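Local coordinates for IroE-like serine hydrolase (Shewanella oneidensis, PDB 3GFF), which probably hydrolyses ester bonds, as an IroE-like serine hydrolase of the esterase D family with an alpha/beta-hydrolase fold, at residues 97-102 with 171-176. Residues are numbered along the deposited sequence; the frame is centred on the assembly and turned at random.
Sequences VLPSGN and SLWFDS. With IMD (imidazole), chain D.
P99 meets the benzo side of the W173 indole obliquely, its CD 3.6 Å from W173 CE3, while CG of the same proline lies 3.4 Å from W173 O and 3.8 Å from S176 OG. L98 extends the apolar patch along the ring, CD2 reaching W173 CZ3 at 4.0 Å. The indole is placed here by chi1 of 61°, which sets CG between the backbone N and the carbonyl carbon. The type II turn W173-S176, against which P99 packs, is closed at W173 O, which accepts from S176 N and, at 2.6 Å, from S176 OG; both donors approach one face of the carbonyl plane, the hydroxyl tilted 28° from it. Y215 also bonds that hydroxyl, and the rings of F146 and H216 meet the indole steeply, among the neighbours that bury it. On the looser side waters join the backbones, one linking V97 O to D175 N, another P99 O to S176 O. An alanine in place of W173 would probably strip P99 and L98 of the apolar surface they pack on and open a gap beside F146. At the indole's pyrrole edge sits an imidazole, probably from the crystallisation liquor, whose N1 donates to S171 OG (3.2 Å). S171 also bonds S145, the putative nucleophile, consistent with this loop lying beside the probable active site, with S145 on the nucleophile elbow, of an alpha/beta hydrolase.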
loop_
_atom_site.group_PDB
_atom_site.type_symbol
_atom_site.label_atom_id
_atom_site.label_comp_id
_atom_site.label_asym_id
_atom_site.label_seq_id
_atom_site.Cartn_x
_atom_site.Cartn_y
_atom_site.Cartn_z
ATOM N N VAL A 97 -3.137 29.887 18.199
ATOM C CA VAL A 97 -1.837 29.478 18.694
ATOM C C VAL A 97 -1.557 27.975 18.607
ATOM O O VAL A 97 -2.468 27.165 18.531
ATOM C CB VAL A 97 -1.593 29.924 20.200
ATOM C CG1 VAL A 97 -1.558 31.465 20.362
ATOM C CG2 VAL A 97 -2.633 29.296 21.154
ATOM N N LEU A 98 -0.261 27.650 18.581
ATOM C CA LEU A 98 0.228 26.278 18.640
ATOM C C LEU A 98 0.208 25.895 20.135
ATOM O O LEU A 98 0.035 26.758 20.966
ATOM C CB LEU A 98 1.662 26.192 18.091
ATOM C CG LEU A 98 1.878 26.442 16.596
ATOM C CD1 LEU A 98 3.253 27.009 16.296
ATOM C CD2 LEU A 98 1.605 25.140 15.787
ATOM N N PRO A 99 0.381 24.598 20.475
ATOM C CA PRO A 99 0.383 24.148 21.880
ATOM C C PRO A 99 1.399 24.848 22.770
ATOM O O PRO A 99 1.216 24.930 23.997
ATOM C CB PRO A 99 0.733 22.662 21.759
ATOM C CG PRO A 99 0.268 22.273 20.419
ATOM C CD PRO A 99 0.548 23.462 19.545
ATOM N N SER A 100 2.463 25.347 22.146
ATOM C CA SER A 100 3.519 26.088 22.837
ATOM C C SER A 100 3.065 27.448 23.304
ATOM O O SER A 100 3.735 28.026 24.169
ATOM C CB SER A 100 4.682 26.322 21.880
ATOM O OG SER A 100 4.215 26.949 20.702
ATOM N N GLY A 101 1.964 27.966 22.728
ATOM C CA GLY A 101 1.486 29.326 23.029
ATOM C C GLY A 101 1.903 30.336 21.959
ATOM O O GLY A 101 1.437 31.458 21.940
ATOM N N ASN A 102 2.796 29.927 21.062
ATOM C CA ASN A 102 3.262 30.772 19.967
ATOM C C ASN A 102 2.203 30.812 18.858
ATOM O O ASN A 102 1.459 29.867 18.679
ATOM C CB ASN A 102 4.567 30.220 19.440
ATOM C CG ASN A 102 5.664 30.268 20.473
ATOM O OD1 ASN A 102 5.696 31.168 21.316
ATOM N ND2 ASN A 102 6.582 29.309 20.411
ATOM N N SER A 171 -4.131 14.744 14.479
ATOM C CA SER A 171 -3.441 15.913 15.028
ATOM C C SER A 171 -4.158 16.400 16.331
ATOM O O SER A 171 -4.678 17.522 16.381
ATOM C CB SER A 171 -3.430 17.029 13.973
ATOM O OG SER A 171 -2.838 16.596 12.740
ATOM N N LEU A 172 -4.172 15.548 17.358
ATOM C CA LEU A 172 -4.798 15.842 18.644
ATOM C C LEU A 172 -4.109 17.002 19.363
ATOM O O LEU A 172 -4.676 17.584 20.290
ATOM C CB LEU A 172 -4.812 14.590 19.562
ATOM C CG LEU A 172 -5.678 13.386 19.128
ATOM C CD1 LEU A 172 -5.550 12.162 20.117
ATOM C CD2 LEU A 172 -7.125 13.806 19.065
ATOM N N TRP A 173 -2.873 17.310 18.980
ATOM C CA TRP A 173 -2.176 18.464 19.538
ATOM C C TRP A 173 -2.910 19.794 19.232
ATOM O O TRP A 173 -2.762 20.803 19.966
ATOM C CB TRP A 173 -0.738 18.521 19.035
ATOM C CG TRP A 173 -0.641 18.660 17.555
ATOM C CD1 TRP A 173 -0.465 17.659 16.662
ATOM C CD2 TRP A 173 -0.764 19.873 16.786
ATOM N NE1 TRP A 173 -0.432 18.165 15.384
ATOM C CE2 TRP A 173 -0.634 19.519 15.431
ATOM C CE3 TRP A 173 -0.969 21.218 17.118
ATOM C CZ2 TRP A 173 -0.696 20.451 14.403
ATOM C CZ3 TRP A 173 -1.052 22.147 16.100
ATOM C CH2 TRP A 173 -0.904 21.756 14.751
ATOM N N PHE A 174 -3.757 19.794 18.200
ATOM C CA PHE A 174 -4.407 21.023 17.834
ATOM C C PHE A 174 -5.304 21.500 18.970
ATOM O O PHE A 174 -6.140 20.750 19.476
ATOM C CB PHE A 174 -5.174 20.928 16.526
ATOM C CG PHE A 174 -5.849 22.205 16.167
ATOM C CD1 PHE A 174 -5.146 23.222 15.589
ATOM C CD2 PHE A 174 -7.157 22.421 16.515
ATOM C CE1 PHE A 174 -5.745 24.424 15.310
ATOM C CE2 PHE A 174 -7.771 23.615 16.225
ATOM C CZ PHE A 174 -7.074 24.608 15.605
ATOM N N ASP A 175 -5.089 22.749 19.381
ATOM C CA ASP A 175 -5.847 23.389 20.446
ATOM C C ASP A 175 -5.905 22.510 21.684
ATOM O O ASP A 175 -6.944 22.443 22.350
ATOM C CB ASP A 175 -7.245 23.786 19.947
ATOM C CG ASP A 175 -8.031 24.615 20.970
ATOM O OD1 ASP A 175 -7.407 25.228 21.852
ATOM O OD2 ASP A 175 -9.272 24.682 20.892
ATOM N N SER A 176 -4.787 21.846 21.982
ATOM C CA SER A 176 -4.607 21.057 23.203
ATOM C C SER A 176 -4.145 21.971 24.348
ATOM O O SER A 176 -3.299 22.867 24.132
ATOM C CB SER A 176 -3.578 19.943 23.030
ATOM O OG SER A 176 -2.339 20.437 22.545
HETATM N N1 IMD D . 0.192 17.592 12.256
HETATM C C2 IMD D . 1.120 16.795 12.855
HETATM N N3 IMD D . 2.336 17.013 12.274
HETATM C C4 IMD D . 2.171 17.938 11.289
HETATM C C5 IMD D . 0.816 18.308 11.285
HETATM O O HOH W 1 -2.759 24.625 19.241
HETATM O O HOH W 2 -1.047 24.004 25.200
#